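Local structure of Rho guanine nucleotide exchange factor 3 (Mus musculus, 2Z0Q) at residues E219-S224 with Y272-P277; S229-C234 with L250-L255; L281-L286 with C340-K345. The protein acts as a guanine nucleotide exchange factor for the small GTPases RhoA and RhoB, the part described here being its DH-PH module. All coordinates share one frame; numbering follows the deposited sequence.

Contact 1: residues E219-S224 with Y272-P277; sequences EGQKDS and YRQPIP. With SO4 (sulfate ion), chain E; SO4 (sulfate ion), chain C; SO4 (sulfate ion), chain D.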
loop_
_atom_site.group_PDB
_atom_site.type_symbol
_atom_site.label_atom_id
_atom_site.label_comp_id
_atom_site.label_asym_id
_atom_site.label_seq_id
_atom_site.Cartn_x
_atom_site.Cartn_y
_atom_site.Cartn_z
ATOM N N GLU A 219 12.812 -6.055 29.676
ATOM C CA GLU A 219 14.073 -5.328 29.756
ATOM C C GLU A 219 14.971 -5.362 28.530
ATOM O O GLU A 219 15.096 -6.391 27.848
ATOM C CB GLU A 219 14.869 -5.831 30.960
ATOM C CG GLU A 219 14.250 -5.431 32.269
ATOM C CD GLU A 219 14.214 -3.925 32.446
ATOM O OE1 GLU A 219 13.517 -3.238 31.655
ATOM O OE2 GLU A 219 14.892 -3.432 33.381
ATOM N N GLY A 220 15.598 -4.215 28.272
ATOM C CA GLY A 220 16.519 -4.081 27.159
ATOM C C GLY A 220 15.950 -4.140 25.766
ATOM O O GLY A 220 16.705 -4.316 24.799
ATOM N N GLN A 221 14.637 -3.971 25.633
ATOM C CA GLN A 221 14.019 -4.025 24.312
ATOM C C GLN A 221 13.995 -2.684 23.614
ATOM O O GLN A 221 13.802 -2.617 22.407
ATOM C CB GLN A 221 12.601 -4.578 24.401
ATOM C CG GLN A 221 12.584 -6.001 24.940
ATOM C CD GLN A 221 11.222 -6.639 24.808
ATOM O OE1 GLN A 221 10.184 -6.002 25.045
ATOM N NE2 GLN A 221 11.211 -7.912 24.437
ATOM N N LYS A 222 14.174 -1.603 24.365
ATOM C CA LYS A 222 14.200 -0.282 23.732
ATOM C C LYS A 222 15.555 -0.151 23.027
ATOM O O LYS A 222 16.518 -0.786 23.429
ATOM C CB LYS A 222 14.009 0.821 24.786
ATOM C CG LYS A 222 12.603 0.816 25.404
ATOM C CD LYS A 222 12.430 1.923 26.450
ATOM C CE LYS A 222 10.988 2.028 26.947
ATOM N NZ LYS A 222 10.018 2.501 25.898
ATOM N N ASP A 223 15.615 0.638 21.959
ATOM C CA ASP A 223 16.858 0.835 21.220
ATOM C C ASP A 223 16.784 2.203 20.558
ATOM O O ASP A 223 15.772 2.539 19.947
ATOM C CB ASP A 223 17.038 -0.232 20.140
ATOM C CG ASP A 223 18.482 -0.334 19.654
ATOM O OD1 ASP A 223 19.019 0.634 19.080
ATOM O OD2 ASP A 223 19.099 -1.401 19.852
ATOM N N SER A 224 17.855 2.986 20.679
ATOM C CA SER A 224 17.871 4.318 20.091
ATOM C C SER A 224 17.794 4.282 18.572
ATOM O O SER A 224 17.418 5.269 17.944
ATOM C CB SER A 224 19.132 5.081 20.522
ATOM O OG SER A 224 20.277 4.539 19.882
ATOM N N TYR A 272 9.012 -9.097 20.530
ATOM C CA TYR A 272 9.207 -10.536 20.822
ATOM C C TYR A 272 10.613 -10.841 21.379
ATOM O O TYR A 272 10.801 -11.796 22.155
ATOM C CB TYR A 272 8.941 -11.301 19.523
ATOM C CG TYR A 272 8.955 -12.807 19.600
ATOM C CD1 TYR A 272 8.015 -13.484 20.373
ATOM C CD2 TYR A 272 9.837 -13.559 18.799
ATOM C CE1 TYR A 272 7.929 -14.877 20.354
ATOM C CE2 TYR A 272 9.759 -14.979 18.761
ATOM C CZ TYR A 272 8.797 -15.616 19.542
ATOM O OH TYR A 272 8.634 -16.966 19.494
ATOM N N ARG A 273 11.588 -10.041 20.975
ATOM C CA ARG A 273 12.977 -10.147 21.420
ATOM C C ARG A 273 13.521 -8.747 21.330
ATOM O O ARG A 273 12.829 -7.817 20.873
ATOM C CB ARG A 273 13.801 -11.056 20.497
ATOM C CG ARG A 273 13.292 -12.470 20.433
ATOM C CD ARG A 273 13.710 -13.285 21.666
ATOM N NE ARG A 273 13.492 -14.721 21.450
ATOM C CZ ARG A 273 12.331 -15.344 21.614
ATOM N NH1 ARG A 273 11.247 -14.671 22.000
ATOM N NH2 ARG A 273 12.260 -16.662 21.425
ATOM N N GLN A 274 14.767 -8.592 21.729
ATOM C CA GLN A 274 15.407 -7.289 21.632
ATOM C C GLN A 274 15.649 -6.997 20.156
ATOM O O GLN A 274 15.811 -7.904 19.340
ATOM C CB GLN A 274 16.705 -7.305 22.404
ATOM C CG GLN A 274 16.424 -7.709 23.847
ATOM C CD GLN A 274 17.670 -7.754 24.679
ATOM O OE1 GLN A 274 18.758 -7.953 24.159
ATOM N NE2 GLN A 274 17.516 -7.587 25.994
ATOM N N PRO A 275 15.634 -5.719 19.787
ATOM C CA PRO A 275 15.849 -5.357 18.380
ATOM C C PRO A 275 17.224 -5.802 17.874
ATOM O O PRO A 275 18.185 -5.833 18.645
ATOM C CB PRO A 275 15.741 -3.822 18.394
ATOM C CG PRO A 275 14.914 -3.524 19.594
ATOM C CD PRO A 275 15.381 -4.529 20.620
ATOM N N ILE A 276 17.310 -6.122 16.582
ATOM C CA ILE A 276 18.560 -6.513 15.949
ATOM C C ILE A 276 19.083 -5.405 15.009
ATOM O O ILE A 276 18.487 -5.126 13.971
ATOM C CB ILE A 276 18.380 -7.829 15.121
ATOM C CG1 ILE A 276 17.974 -8.973 16.073
ATOM C CG2 ILE A 276 19.664 -8.154 14.328
ATOM C CD1 ILE A 276 17.525 -10.199 15.314
ATOM N N PRO A 277 20.211 -4.772 15.361
ATOM C CA PRO A 277 20.778 -3.712 14.505
ATOM C C PRO A 277 21.107 -4.327 13.160
ATOM O O PRO A 277 21.607 -5.451 13.111
ATOM C CB PRO A 277 22.051 -3.278 15.257
ATOM C CG PRO A 277 21.798 -3.623 16.662
ATOM C CD PRO A 277 20.987 -4.947 16.588
HETATM S S SO4 E . 14.920 -0.817 28.726
HETATM O O1 SO4 E . 15.577 -1.782 29.633
HETATM O O2 SO4 E . 13.493 -0.676 29.109
HETATM O O3 SO4 E . 15.598 0.499 28.814
HETATM O O4 SO4 E . 14.990 -1.300 27.332
HETATM S S SO4 C . 8.939 -18.142 22.542
HETATM O O1 SO4 C . 8.650 -19.032 23.718
HETATM O O2 SO4 C . 7.715 -18.074 21.657
HETATM O O3 SO4 C . 9.269 -16.762 23.033
HETATM O O4 SO4 C . 10.127 -18.709 21.815
HETATM S S SO4 D . 16.018 -16.818 20.461
HETATM O O1 SO4 D . 16.527 -16.564 21.858
HETATM O O2 SO4 D . 14.776 -17.646 20.568
HETATM O O3 SO4 D . 15.646 -15.524 19.841
HETATM O O4 SO4 D . 17.037 -17.506 19.619
#

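Contact 2: residues S229-C234 with L250-L255; sequences SRVLCC and LFQEVL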
loop_
_atom_site.group_PDB
_atom_site.type_symbol
_atom_site.label_atom_id
_atom_site.label_comp_id
_atom_site.label_asym_id
_atom_site.label_seq_id
_atom_site.Cartn_x
_atom_site.Cartn_y
_atom_site.Cartn_z
ATOM N N SER A 229 14.928 6.163 13.720
ATOM C CA SER A 229 14.509 5.756 12.389
ATOM C C SER A 229 13.497 6.711 11.784
ATOM O O SER A 229 12.568 7.179 12.457
ATOM C CB SER A 229 13.915 4.337 12.393
ATOM O OG SER A 229 14.851 3.384 12.874
ATOM N N ARG A 230 13.693 6.997 10.503
ATOM C CA ARG A 230 12.796 7.870 9.777
ATOM C C ARG A 230 12.302 7.113 8.572
ATOM O O ARG A 230 11.408 7.562 7.874
ATOM C CB ARG A 230 13.506 9.169 9.378
ATOM C CG ARG A 230 13.698 10.142 10.561
ATOM C CD ARG A 230 12.354 10.466 11.240
ATOM N NE ARG A 230 12.490 11.289 12.441
ATOM C CZ ARG A 230 12.939 10.843 13.615
ATOM N NH1 ARG A 230 13.299 9.573 13.761
ATOM N NH2 ARG A 230 13.026 11.668 14.649
ATOM N N VAL A 231 12.857 5.923 8.346
ATOM C CA VAL A 231 12.415 5.123 7.205
ATOM C C VAL A 231 12.061 3.681 7.560
ATOM O O VAL A 231 12.846 3.002 8.207
ATOM C CB VAL A 231 13.505 5.102 6.083
ATOM C CG1 VAL A 231 14.822 4.619 6.644
ATOM C CG2 VAL A 231 13.073 4.231 4.925
ATOM N N LEU A 232 10.872 3.239 7.173
ATOM C CA LEU A 232 10.509 1.838 7.376
ATOM C C LEU A 232 10.695 1.230 5.976
ATOM O O LEU A 232 9.868 1.437 5.086
ATOM C CB LEU A 232 9.053 1.705 7.851
ATOM C CG LEU A 232 8.517 0.366 8.325
ATOM C CD1 LEU A 232 9.520 -0.275 9.359
ATOM C CD2 LEU A 232 7.128 0.555 8.976
ATOM N N CYS A 233 11.795 0.501 5.793
ATOM C CA CYS A 233 12.110 -0.143 4.518
ATOM C C CYS A 233 11.007 -1.091 4.089
ATOM O O CYS A 233 10.565 -1.077 2.934
ATOM C CB CYS A 233 13.449 -0.873 4.609
ATOM S SG CYS A 233 14.851 0.108 5.189
ATOM N N CYS A 234 10.558 -1.953 5.001
ATOM C CA CYS A 234 9.456 -2.849 4.711
ATOM C C CYS A 234 8.987 -3.463 6.030
ATOM O O CYS A 234 9.692 -3.362 7.043
ATOM C CB CYS A 234 9.860 -3.969 3.736
ATOM S SG CYS A 234 10.981 -5.194 4.461
ATOM N N LEU A 250 11.417 -3.797 9.368
ATOM C CA LEU A 250 12.768 -3.484 8.995
ATOM C C LEU A 250 12.893 -1.950 8.862
ATOM O O LEU A 250 12.492 -1.368 7.851
ATOM C CB LEU A 250 13.138 -4.124 7.644
ATOM C CG LEU A 250 14.551 -3.715 7.166
ATOM C CD1 LEU A 250 15.642 -4.223 8.135
ATOM C CD2 LEU A 250 14.772 -4.264 5.775
ATOM N N PHE A 251 13.413 -1.307 9.898
ATOM C CA PHE A 251 13.665 0.134 9.828
ATOM C C PHE A 251 15.044 0.204 9.144
ATOM O O PHE A 251 15.741 -0.801 9.060
ATOM C CB PHE A 251 13.708 0.738 11.237
ATOM C CG PHE A 251 12.355 0.795 11.906
ATOM C CD1 PHE A 251 11.426 1.790 11.569
ATOM C CD2 PHE A 251 12.013 -0.146 12.870
ATOM C CE1 PHE A 251 10.169 1.848 12.190
ATOM C CE2 PHE A 251 10.770 -0.109 13.496
ATOM C CZ PHE A 251 9.836 0.899 13.157
ATOM N N GLN A 252 15.463 1.377 8.659
ATOM C CA GLN A 252 16.732 1.428 7.945
ATOM C C GLN A 252 17.916 0.789 8.651
ATOM O O GLN A 252 18.709 0.074 8.032
ATOM C CB GLN A 252 17.098 2.873 7.609
ATOM C CG GLN A 252 18.300 2.998 6.666
ATOM C CD GLN A 252 17.978 2.506 5.272
ATOM O OE1 GLN A 252 18.106 1.320 4.978
ATOM N NE2 GLN A 252 17.533 3.427 4.401
ATOM N N GLU A 253 18.028 1.020 9.952
ATOM C CA GLU A 253 19.167 0.507 10.685
ATOM C C GLU A 253 18.878 -0.564 11.731
ATOM O O GLU A 253 19.800 -1.026 12.397
ATOM C CB GLU A 253 19.896 1.680 11.354
ATOM C CG GLU A 253 20.409 2.723 10.339
ATOM C CD GLU A 253 21.196 3.825 11.019
ATOM O OE1 GLU A 253 22.205 3.498 11.670
ATOM O OE2 GLU A 253 20.798 5.005 10.924
ATOM N N VAL A 254 17.619 -0.962 11.849
ATOM C CA VAL A 254 17.269 -1.957 12.870
ATOM C C VAL A 254 16.047 -2.800 12.526
ATOM O O VAL A 254 15.044 -2.302 12.000
ATOM C CB VAL A 254 17.088 -1.255 14.271
ATOM C CG1 VAL A 254 15.923 -0.271 14.208
ATOM C CG2 VAL A 254 16.845 -2.318 15.415
ATOM N N LEU A 255 16.146 -4.106 12.821
ATOM C CA LEU A 255 15.035 -5.023 12.595
ATOM C C LEU A 255 14.294 -5.206 13.929
ATOM O O LEU A 255 14.914 -5.420 14.971
ATOM C CB LEU A 255 15.557 -6.374 12.101
ATOM C CG LEU A 255 14.473 -7.404 11.731
ATOM C CD1 LEU A 255 13.968 -7.116 10.324
ATOM C CD2 LEU A 255 15.040 -8.842 11.764
HETATM O O HOH W 1 16.901 3.245 11.278
#

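Contact 3: residues L281-L286 with C340-K345; sequences LTLEDL and CIRQAK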
loop_
_atom_site.group_PDB
_atom_site.type_symbol
_atom_site.label_atom_id
_atom_site.label_comp_id
_atom_site.label_asym_id
_atom_site.label_seq_id
_atom_site.Cartn_x
_atom_site.Cartn_y
_atom_site.Cartn_z
ATOM N N LEU A 281 23.055 -7.943 11.682
ATOM C CA LEU A 281 22.049 -8.936 11.295
ATOM C C LEU A 281 22.621 -9.901 10.247
ATOM O O LEU A 281 22.983 -9.489 9.149
ATOM C CB LEU A 281 20.814 -8.195 10.754
ATOM C CG LEU A 281 19.505 -8.914 10.390
ATOM C CD1 LEU A 281 18.452 -7.894 9.929
ATOM C CD2 LEU A 281 19.791 -9.907 9.259
ATOM N N THR A 282 22.697 -11.184 10.587
ATOM C CA THR A 282 23.201 -12.187 9.640
ATOM C C THR A 282 21.950 -12.821 8.981
ATOM O O THR A 282 21.079 -13.351 9.669
ATOM C CB THR A 282 24.000 -13.274 10.375
ATOM O OG1 THR A 282 25.163 -12.691 10.999
ATOM C CG2 THR A 282 24.438 -14.359 9.385
ATOM N N LEU A 283 21.879 -12.734 7.657
ATOM C CA LEU A 283 20.747 -13.226 6.885
ATOM C C LEU A 283 21.178 -14.458 6.122
ATOM O O LEU A 283 22.189 -14.421 5.417
ATOM C CB LEU A 283 20.300 -12.151 5.867
ATOM C CG LEU A 283 19.252 -12.596 4.851
ATOM C CD1 LEU A 283 17.895 -12.876 5.549
ATOM C CD2 LEU A 283 19.060 -11.472 3.823
ATOM N N GLU A 284 20.443 -15.544 6.270
ATOM C CA GLU A 284 20.767 -16.787 5.553
ATOM C C GLU A 284 19.526 -17.311 4.858
ATOM O O GLU A 284 18.467 -17.407 5.451
ATOM C CB GLU A 284 21.324 -17.829 6.542
ATOM C CG GLU A 284 22.688 -17.373 7.067
ATOM C CD GLU A 284 23.210 -18.178 8.256
ATOM O OE1 GLU A 284 22.394 -18.659 9.053
ATOM O OE2 GLU A 284 24.468 -18.273 8.402
ATOM N N ASP A 285 19.650 -17.641 3.588
ATOM C CA ASP A 285 18.502 -18.153 2.851
ATOM C C ASP A 285 18.357 -19.613 3.198
ATOM O O ASP A 285 19.372 -20.309 3.333
ATOM C CB ASP A 285 18.788 -18.018 1.350
ATOM C CG ASP A 285 17.585 -18.307 0.488
ATOM O OD1 ASP A 285 16.575 -18.813 0.995
ATOM O OD2 ASP A 285 17.675 -18.008 -0.727
ATOM N N LEU A 286 17.133 -20.094 3.373
ATOM C CA LEU A 286 16.925 -21.516 3.630
ATOM C C LEU A 286 16.220 -22.125 2.420
ATOM O O LEU A 286 15.251 -21.571 1.943
ATOM C CB LEU A 286 16.046 -21.752 4.845
ATOM C CG LEU A 286 16.694 -21.501 6.206
ATOM C CD1 LEU A 286 17.309 -20.137 6.227
ATOM C CD2 LEU A 286 15.618 -21.569 7.300
ATOM N N CYS A 340 15.148 -6.500 0.570
ATOM C CA CYS A 340 15.161 -5.359 1.497
ATOM C C CYS A 340 16.191 -5.447 2.604
ATOM O O CYS A 340 16.835 -4.470 2.934
ATOM C CB CYS A 340 13.774 -5.137 2.105
ATOM S SG CYS A 340 12.577 -4.566 0.897
ATOM N N ILE A 341 16.340 -6.620 3.212
ATOM C CA ILE A 341 17.330 -6.745 4.241
ATOM C C ILE A 341 18.745 -6.555 3.644
ATOM O O ILE A 341 19.585 -5.865 4.203
ATOM C CB ILE A 341 17.233 -8.122 4.930
ATOM C CG1 ILE A 341 15.869 -8.235 5.635
ATOM C CG2 ILE A 341 18.406 -8.294 5.952
ATOM C CD1 ILE A 341 15.628 -9.601 6.254
ATOM N N ARG A 342 19.019 -7.191 2.519
ATOM C CA ARG A 342 20.342 -7.025 1.912
ATOM C C ARG A 342 20.609 -5.559 1.523
ATOM O O ARG A 342 21.714 -5.060 1.714
ATOM C CB ARG A 342 20.492 -7.939 0.686
ATOM C CG ARG A 342 20.577 -9.414 1.062
ATOM C CD ARG A 342 20.401 -10.331 -0.102
ATOM N NE ARG A 342 20.594 -11.725 0.289
ATOM C CZ ARG A 342 20.052 -12.755 -0.338
ATOM N NH1 ARG A 342 19.268 -12.556 -1.390
ATOM N NH2 ARG A 342 20.309 -13.988 0.072
ATOM N N GLN A 343 19.583 -4.878 1.023
ATOM C CA GLN A 343 19.718 -3.489 0.604
ATOM C C GLN A 343 19.991 -2.606 1.807
ATOM O O GLN A 343 20.869 -1.744 1.767
ATOM C CB GLN A 343 18.466 -3.042 -0.159
ATOM C CG GLN A 343 18.518 -1.578 -0.628
ATOM C CD GLN A 343 19.647 -1.342 -1.653
ATOM O OE1 GLN A 343 19.635 -1.919 -2.750
ATOM N NE2 GLN A 343 20.630 -0.517 -1.285
ATOM N N ALA A 344 19.265 -2.839 2.910
ATOM C CA ALA A 344 19.520 -2.061 4.117
ATOM C C ALA A 344 20.946 -2.321 4.638
ATOM O O ALA A 344 21.628 -1.395 5.089
ATOM C CB ALA A 344 18.455 -2.391 5.213
ATOM N N LYS A 345 21.417 -3.568 4.593
ATOM C CA LYS A 345 22.776 -3.849 5.069
ATOM C C LYS A 345 23.717 -3.107 4.106
ATOM O O LYS A 345 24.801 -2.664 4.491
ATOM C CB LYS A 345 23.080 -5.365 5.076
ATOM C CG LYS A 345 22.416 -6.135 6.232
ATOM C CD LYS A 345 22.808 -7.625 6.256
ATOM C CE LYS A 345 24.283 -7.826 6.654
ATOM N NZ LYS A 345 24.645 -7.440 8.052
HETATM O O HOH W 2 22.284 -13.291 2.627
HETATM O O HOH W 3 19.780 -16.149 -1.474
#

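Contact 1: residues E219-S224 with Y272-P277
With CG beside its own backbone N (chi1 -56°) and the rest of the chain extended (chi2 180°), Gln274 reaches along the loop at Glu219 and Gly220 and brings its amide up to their backbone. The donor NE2 lies 3.3 Å from Glu219 O, with an N-H...O angle of 153°. Glu219 O stays close to the amide plane of Gln274, while NE2 is somewhat tilted from the carbonyl plane it approaches. Lower down the same chain, Gln274 CG rests 3.5 Å from Gly220 O. Pro275 makes the second touch. Its CD comes 3.1 Å from Gln221 O, an oxygen buried here that has no polar partner anywhere in the model, and its CG packs 4.0 Å from Asp223 CB. These contacts lie in the PH domain, where the loop after strand 214-215 runs beside the connection from strand 266-271 to strand 276-277. Asp223 is the N-cap of helix 224-227, its OD1 accepting from Leu225 N, and Gln221 is tied through OE1 to Glu218 N. Three sulfates, probably from the crystallisation liquor, sit around the contact. One is held by backbone amides, with Gly220 N 2.8 Å from its O1 and Lys222 N also donating to it. On the other segment the guanidinium of Arg273 has two sulfates at its edge, in its plane; NE and NH2 donate to one, NE lying 2.8 Å from its O3, while NH1 and again NH2 donate to the other, which also accepts from Tyr272 OH. Arg273 NH1 is further held 2.9 Å from Tyr272 O and lies over the centre of the Tyr272 ring.

Contact 2: residues S229-C234 with L250-L255
A classic beta bulge marks this end of the PH-domain hairpin formed by strands 232-240 and 245-251: Cys233 and Cys234 both face Leu250, and the antiparallel register slips by one residue. The evidence lies in the backbone bonds. Leu250 O is approached by two amides, Cys233 N at 2.9 Å with a bent, weak geometry and Cys234 N in a longer, also weak bond. Leu250 N answers with a stronger bond to Cys234 O, 2.9 Å long (N-H...O 161°). Past the bulge, Leu232 and Phe251 form a non-hydrogen-bonded pair, and Gln252 N then donates to Val231 O.

Side chains sort onto two faces. On that of Leu232 and Phe251, CG of Leu232 is anti to the backbone N (chi1 -171°), and its CD1 is carried over the phenyl ring, 3.7 Å from the centroid and 19° off the normal. This is a CH-pi contact over the face, offset toward the rim. The same two residues also meet helix 180-213, Leu232 at Glu206 and Tyr210, Phe251 at Cys207 and Lys211, so this face joins the sheet to the long helix running out of the DH domain. On the other face, Cys234 SG packs 4.0 Å from Leu250 CB, and both residues touch Cys340 of helix 331-345.

Beyond Phe251 the chain reverses through Gln252 and Glu253, closed by Phe251 N to Val254 O. Ser229 OG sits 3.3 Å from Phe251 CB and is hydrogen-bonded to Leu225 O. A water donates to that Ser229 OG at 2.6 Å and accepts from Glu253 N at 2.8 Å.

Contact 3: residues L281-L286 with C340-K345
Ile341 meets Leu281 and Leu283 with almost every branch of its side chain. Starting at the backbone, CB lies 4.0 Å from Leu283 CD2. The CG2 methyl wedges between two leucines, 3.9 Å from Leu281 CD2 and equally near Leu283 CD2. The other branch, through CG1, carries CD1 forward to within 4.0 Å of Leu283 CD1. Both methyls of Leu283 are therefore engaged by one isoleucine. The side chain of Leu281 lies across Ile341 at about a right angle.

Leu283 CD2 also borders the next helix residue, lying 3.8 Å from Arg342 CG where the extended arginine chain passes across it. The guanidinium continues to two bridging waters: one in its plane links Arg342 NE to Leu283 O, and a second, 2.7 Å from Arg342 NH2, donates to Asp285 OD2. The carboxylate of Asp285 has its direct partner elsewhere, in a salt bridge from OD1 to Lys334. At the other end, Lys345 is folded back by its last torsions (chi3 70°, chi4 66°), which turn NZ back to Leu281 O, 2.9 Å away. The ammonium also donates to Val278 O, so a single lysine grips two backbone carbonyls.

The short axes of strand and helix approach to 9.9 Å and run in roughly opposed directions, 148° apart. With Ile341 also touching Leu250, the helix packs against strands 245-251 and 282-285, the arrangement of the C-terminal helix that closes one end of the PH-domain beta barrel.

How the contacts relate
Following the chain out of helix 180-213, residues 219-224 come first and are met by 272-277, so contact 1 closes a loop of almost fifty residues. Contact 2 is nested inside it, joining the start of the first hairpin strand to the end of the second. Contact 3 follows in series with both, closing a loop of a little over fifty residues between 281-286 and the C-terminal helix. The three touch one another. Ile276 O probably accepts a hydrogen bond from Leu255 N between contacts 1 and 2, Ile276 packs on Leu281 toward contact 3, and Gln252 packs on Ala344 between contacts 2 and 3. Together they tie the loop 219-224, the curled sheet and the closing helix into one PH domain.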